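Local coordinates for protein Asp/Glu-specific dipeptidyl-peptidase (Flavobacterium psychrophilum, PDB 5JXF) that removes dipeptides from the N-terminus of oligopeptides as a serine peptidase of family S46, with strict specificity for Asp or Glu at the P1 position, at residues T119-N133 with K207-I219. Residues are numbered along the deposited sequence; the frame is centred on the assembly and turned at random.
Sequences TNGFWAMKMEDELPN and KDVRLVGAPPSLI
Phe122 and Ala214 form an antiparallel hydrogen-bonded pair, Phe122 N to Ala214 O at 2.8 Å and Ala214 N to Phe122 O at 2.7 Å, and Ala124 N continues it to Val212 O. After the turn at 125-129 the chain returns for a single bridge, where Leu131 and Leu211 exchange N-H...O bonds in both directions. Gly121, the first residue past helix 117-120, has positive phi and passes so close to Ala214 O that a CB would clash.

Aromatic packing flanks this pairing. Gly213 CA lies over the six-membered ring of Trp123, 3.9 Å from its centroid and 27° off the normal, a CH-pi contact. With Trp123 CG beside its own backbone N (chi1 -62°), the indole lies across Gly213 and Ala214, leaving no room for a CB on Gly213; Val710 of helix 703-713 also touches it. Replacing Trp123 by a serine would probably leave the Gly213-Ala214 backbone without its aromatic cover and open a gap toward Val710. Phe122 points to the other side of the sheet: its CD1 meets Leu211 CD2 at 3.6 Å, while Leu131 CD1 sits over one face of the ring.

Polar side chains close the far end. Asn133 ND2 donates to Val209 O at 2.9 Å, the acceptor lying near the amide plane, and its OD1 is hydrogen-bonded to His110. The extended Glu130 runs alongside Val212, CD to CG2 3.5 Å, toward Arg242 and Tyr244. Arg210 grips Asp208 side-on through NE and NH2, with NE to OD1 at 3.0 Å.

Backbone hydrogen bonds thus fix the register, whereas the buried Glu130 carboxylate is satisfied by strand 239-245, probably favouring its charged form; the contact ties 119-133 to the sheet whose strand 197-214 leads to Pro215, whose side chain is about 7 Å from that of Asp237, the probable charge-relay aspartate.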
loop_
_atom_site.group_PDB
_atom_site.type_symbol
_atom_site.label_atom_id
_atom_site.label_comp_id
_atom_site.label_asym_id
_atom_site.label_seq_id
_atom_site.Cartn_x
_atom_site.Cartn_y
_atom_site.Cartn_z
ATOM N N THR A 119 0.401 -16.149 22.517
ATOM C CA THR A 119 -0.651 -15.134 22.551
ATOM C C THR A 119 -0.460 -14.129 23.687
ATOM O O THR A 119 -0.518 -12.926 23.469
ATOM C CB THR A 119 -2.038 -15.774 22.688
ATOM O OG1 THR A 119 -2.230 -16.728 21.636
ATOM C CG2 THR A 119 -3.137 -14.706 22.600
ATOM N N ASN A 120 -0.201 -14.629 24.889
ATOM C CA ASN A 120 -0.243 -13.803 26.097
ATOM C C ASN A 120 1.069 -13.140 26.502
ATOM O O ASN A 120 1.094 -12.259 27.369
ATOM C CB ASN A 120 -0.753 -14.659 27.249
ATOM C CG ASN A 120 -2.208 -15.043 27.066
ATOM O OD1 ASN A 120 -3.013 -14.239 26.587
ATOM N ND2 ASN A 120 -2.549 -16.279 27.413
ATOM N N GLY A 121 2.163 -13.563 25.878
ATOM C CA GLY A 121 3.462 -13.136 26.331
ATOM C C GLY A 121 3.824 -13.887 27.596
ATOM O O GLY A 121 3.105 -14.799 28.026
ATOM N N PHE A 122 4.946 -13.507 28.197
ATOM C CA PHE A 122 5.442 -14.192 29.380
ATOM C C PHE A 122 6.412 -13.286 30.114
ATOM O O PHE A 122 7.206 -12.588 29.484
ATOM C CB PHE A 122 6.122 -15.518 29.002
ATOM C CG PHE A 122 6.994 -16.078 30.087
ATOM C CD1 PHE A 122 8.338 -15.760 30.143
ATOM C CD2 PHE A 122 6.463 -16.892 31.067
ATOM C CE1 PHE A 122 9.131 -16.253 31.148
ATOM C CE2 PHE A 122 7.256 -17.389 32.066
ATOM C CZ PHE A 122 8.589 -17.070 32.110
ATOM N N TRP A 123 6.353 -13.298 31.448
ATOM C CA TRP A 123 7.182 -12.407 32.257
ATOM C C TRP A 123 7.581 -13.005 33.606
ATOM O O TRP A 123 6.765 -13.112 34.520
ATOM C CB TRP A 123 6.463 -11.078 32.468
ATOM C CG TRP A 123 6.231 -10.391 31.170
ATOM C CD1 TRP A 123 5.105 -10.449 30.409
ATOM C CD2 TRP A 123 7.177 -9.608 30.433
ATOM N NE1 TRP A 123 5.279 -9.733 29.259
ATOM C CE2 TRP A 123 6.538 -9.197 29.248
ATOM C CE3 TRP A 123 8.495 -9.201 30.666
ATOM C CZ2 TRP A 123 7.163 -8.391 28.303
ATOM C CZ3 TRP A 123 9.121 -8.408 29.727
ATOM C CH2 TRP A 123 8.455 -8.014 28.553
ATOM N N ALA A 124 8.852 -13.391 33.706
ATOM C CA ALA A 124 9.415 -13.920 34.939
ATOM C C ALA A 124 9.504 -12.834 35.992
ATOM O O ALA A 124 10.361 -11.960 35.910
ATOM C CB ALA A 124 10.792 -14.519 34.678
ATOM N N MET A 125 8.617 -12.893 36.978
ATOM C CA MET A 125 8.531 -11.860 38.011
ATOM C C MET A 125 9.690 -11.917 39.007
ATOM O O MET A 125 9.958 -10.958 39.724
ATOM C CB MET A 125 7.196 -11.967 38.748
ATOM C CG MET A 125 6.019 -11.465 37.922
ATOM S SD MET A 125 6.408 -9.836 37.260
ATOM C CE MET A 125 5.080 -9.585 36.081
ATOM N N LYS A 126 10.365 -13.054 39.045
ATOM C CA LYS A 126 11.596 -13.186 39.800
ATOM C C LYS A 126 12.442 -14.287 39.155
ATOM O O LYS A 126 11.925 -15.136 38.423
ATOM C CB LYS A 126 11.296 -13.456 41.282
ATOM C CG LYS A 126 10.611 -14.774 41.598
ATOM C CD LYS A 126 10.104 -14.759 43.042
ATOM C CE LYS A 126 9.871 -16.161 43.587
ATOM N NZ LYS A 126 10.819 -17.159 43.000
ATOM N N MET A 127 13.744 -14.256 39.404
ATOM C CA MET A 127 14.684 -14.995 38.569
ATOM C C MET A 127 14.448 -16.510 38.533
ATOM O O MET A 127 14.869 -17.177 37.586
ATOM C CB MET A 127 16.117 -14.692 39.016
ATOM C CG MET A 127 16.556 -13.265 38.681
ATOM S SD MET A 127 18.279 -12.881 39.093
ATOM C CE MET A 127 18.386 -11.149 38.616
ATOM N N GLU A 128 13.761 -17.057 39.531
ATOM C CA GLU A 128 13.581 -18.509 39.589
ATOM C C GLU A 128 12.428 -18.975 38.716
ATOM O O GLU A 128 12.283 -20.172 38.448
ATOM C CB GLU A 128 13.358 -18.971 41.029
ATOM C CG GLU A 128 14.547 -18.732 41.931
ATOM C CD GLU A 128 14.610 -17.305 42.459
ATOM O OE1 GLU A 128 13.738 -16.485 42.100
ATOM O OE2 GLU A 128 15.547 -17.000 43.228
ATOM N N ASP A 129 11.608 -18.025 38.277
ATOM C CA ASP A 129 10.490 -18.324 37.393
ATOM C C ASP A 129 10.944 -18.394 35.944
ATOM O O ASP A 129 10.171 -18.758 35.063
ATOM C CB ASP A 129 9.394 -17.266 37.537
ATOM C CG ASP A 129 8.959 -17.070 38.980
ATOM O OD1 ASP A 129 9.118 -18.009 39.794
ATOM O OD2 ASP A 129 8.477 -15.964 39.305
ATOM N N GLU A 130 12.195 -18.026 35.694
ATOM C CA GLU A 130 12.679 -17.975 34.329
ATOM C C GLU A 130 12.731 -19.388 33.763
ATOM O O GLU A 130 13.036 -20.329 34.474
ATOM C CB GLU A 130 14.026 -17.267 34.285
ATOM C CG GLU A 130 13.934 -15.884 34.918
ATOM C CD GLU A 130 15.264 -15.170 35.038
ATOM O OE1 GLU A 130 16.305 -15.801 34.761
ATOM O OE2 GLU A 130 15.267 -13.971 35.413
ATOM N N LEU A 131 12.370 -19.540 32.496
ATOM C CA LEU A 131 12.181 -20.869 31.931
ATOM C C LEU A 131 13.425 -21.387 31.207
ATOM O O LEU A 131 13.878 -20.821 30.214
ATOM C CB LEU A 131 10.983 -20.889 30.974
ATOM C CG LEU A 131 9.662 -20.276 31.440
ATOM C CD1 LEU A 131 8.585 -20.503 30.390
ATOM C CD2 LEU A 131 9.234 -20.838 32.786
ATOM N N PRO A 132 13.980 -22.482 31.717
ATOM C CA PRO A 132 15.104 -23.200 31.108
ATOM C C PRO A 132 14.819 -23.595 29.666
ATOM O O PRO A 132 13.696 -23.988 29.348
ATOM C CB PRO A 132 15.235 -24.443 31.984
ATOM C CG PRO A 132 14.717 -24.008 33.312
ATOM C CD PRO A 132 13.588 -23.063 33.012
ATOM N N ASN A 133 15.818 -23.499 28.802
ATOM C CA ASN A 133 15.630 -23.895 27.423
ATOM C C ASN A 133 16.642 -24.940 26.972
ATOM O O ASN A 133 17.825 -24.643 26.835
ATOM C CB ASN A 133 15.693 -22.664 26.522
ATOM C CG ASN A 133 14.609 -21.654 26.860
ATOM O OD1 ASN A 133 13.432 -21.939 26.692
ATOM N ND2 ASN A 133 15.000 -20.473 27.327
ATOM N N LYS A 207 25.321 -22.470 27.919
ATOM C CA LYS A 207 24.362 -23.503 27.533
ATOM C C LYS A 207 23.152 -23.545 28.451
ATOM O O LYS A 207 22.280 -24.406 28.318
ATOM C CB LYS A 207 25.058 -24.878 27.496
ATOM C CG LYS A 207 26.040 -25.022 26.325
ATOM C CD LYS A 207 26.862 -26.323 26.396
ATOM C CE LYS A 207 28.315 -26.125 25.919
ATOM N NZ LYS A 207 29.198 -25.411 26.915
ATOM N N ASP A 208 23.105 -22.612 29.390
ATOM C CA ASP A 208 21.968 -22.493 30.285
ATOM C C ASP A 208 21.395 -21.079 30.149
ATOM O O ASP A 208 21.700 -20.203 30.959
ATOM C CB ASP A 208 22.384 -22.802 31.738
ATOM C CG ASP A 208 21.227 -22.691 32.720
ATOM O OD1 ASP A 208 20.076 -22.446 32.289
ATOM O OD2 ASP A 208 21.467 -22.868 33.932
ATOM N N VAL A 209 20.573 -20.884 29.114
ATOM C CA VAL A 209 19.930 -19.598 28.809
ATOM C C VAL A 209 18.408 -19.688 28.980
ATOM O O VAL A 209 17.731 -20.425 28.265
ATOM C CB VAL A 209 20.279 -19.148 27.381
ATOM C CG1 VAL A 209 19.554 -17.838 27.004
ATOM C CG2 VAL A 209 21.804 -19.020 27.239
ATOM N N ARG A 210 17.881 -18.938 29.941
ATOM C CA ARG A 210 16.474 -19.058 30.336
ATOM C C ARG A 210 15.637 -17.867 29.856
ATOM O O ARG A 210 16.141 -16.757 29.776
ATOM C CB ARG A 210 16.360 -19.186 31.853
ATOM C CG ARG A 210 17.247 -20.285 32.419
ATOM C CD ARG A 210 17.194 -20.354 33.927
ATOM N NE ARG A 210 18.236 -21.267 34.393
ATOM C CZ ARG A 210 18.542 -21.484 35.664
ATOM N NH1 ARG A 210 17.883 -20.861 36.621
ATOM N NH2 ARG A 210 19.517 -22.328 35.976
ATOM N N LEU A 211 14.373 -18.132 29.530
ATOM C CA LEU A 211 13.433 -17.098 29.075
ATOM C C LEU A 211 13.008 -16.187 30.213
ATOM O O LEU A 211 12.540 -16.660 31.257
ATOM C CB LEU A 211 12.191 -17.732 28.444
ATOM C CG LEU A 211 11.066 -16.774 27.999
ATOM C CD1 LEU A 211 11.560 -15.722 27.001
ATOM C CD2 LEU A 211 9.892 -17.552 27.419
ATOM N N VAL A 212 13.153 -14.881 30.003
ATOM C CA VAL A 212 12.848 -13.891 31.042
ATOM C C VAL A 212 11.586 -13.079 30.732
ATOM O O VAL A 212 10.757 -12.856 31.612
ATOM C CB VAL A 212 14.033 -12.920 31.246
ATOM C CG1 VAL A 212 13.640 -11.721 32.108
ATOM C CG2 VAL A 212 15.244 -13.674 31.842
ATOM N N GLY A 213 11.441 -12.644 29.484
ATOM C CA GLY A 213 10.294 -11.843 29.104
ATOM C C GLY A 213 9.980 -11.853 27.617
ATOM O O GLY A 213 10.882 -11.895 26.770
ATOM N N ALA A 214 8.690 -11.829 27.297
ATOM C CA ALA A 214 8.257 -11.626 25.916
ATOM C C ALA A 214 6.879 -10.991 25.873
ATOM O O ALA A 214 6.002 -11.368 26.643
ATOM C CB ALA A 214 8.248 -12.932 25.152
ATOM N N PRO A 215 6.688 -10.039 24.950
ATOM C CA PRO A 215 5.385 -9.402 24.719
ATOM C C PRO A 215 4.441 -10.368 24.026
ATOM O O PRO A 215 4.915 -11.329 23.406
ATOM C CB PRO A 215 5.726 -8.232 23.795
ATOM C CG PRO A 215 6.889 -8.773 22.975
ATOM C CD PRO A 215 7.699 -9.579 23.983
ATOM N N PRO A 216 3.130 -10.114 24.101
ATOM C CA PRO A 216 2.197 -10.865 23.254
ATOM C C PRO A 216 2.606 -10.794 21.792
ATOM O O PRO A 216 3.251 -9.831 21.368
ATOM C CB PRO A 216 0.852 -10.163 23.504
ATOM C CG PRO A 216 1.211 -8.826 24.019
ATOM C CD PRO A 216 2.443 -9.047 24.854
ATOM N N SER A 217 2.273 -11.835 21.036
ATOM C CA SER A 217 2.594 -11.880 19.613
ATOM C C SER A 217 2.005 -10.708 18.847
ATOM O O SER A 217 2.539 -10.303 17.821
ATOM C CB SER A 217 2.093 -13.182 18.990
ATOM O OG SER A 217 3.001 -14.244 19.239
ATOM N N LEU A 218 0.892 -10.168 19.333
ATOM C CA LEU A 218 0.266 -9.061 18.618
ATOM C C LEU A 218 1.165 -7.836 18.710
ATOM O O LEU A 218 1.166 -7.008 17.818
ATOM C CB LEU A 218 -1.142 -8.780 19.146
ATOM C CG LEU A 218 -2.172 -9.826 18.687
ATOM C CD1 LEU A 218 -3.434 -9.742 19.530
ATOM C CD2 LEU A 218 -2.501 -9.714 17.176
ATOM N N ILE A 219 1.974 -7.736 19.762
ATOM C CA ILE A 219 3.011 -6.701 19.777
ATOM C C ILE A 219 4.305 -7.239 19.159
ATOM O O ILE A 219 4.925 -6.553 18.344
ATOM C CB ILE A 219 3.239 -6.161 21.193
ATOM C CG1 ILE A 219 1.920 -5.563 21.713
ATOM C CG2 ILE A 219 4.319 -5.085 21.192
ATOM C CD1 ILE A 219 1.986 -5.104 23.155
HETATM O O HOH W 1 -0.895 -11.626 21.111
HETATM O O HOH W 2 18.362 -23.412 30.487
HETATM O O HOH W 3 19.882 -22.890 27.530
#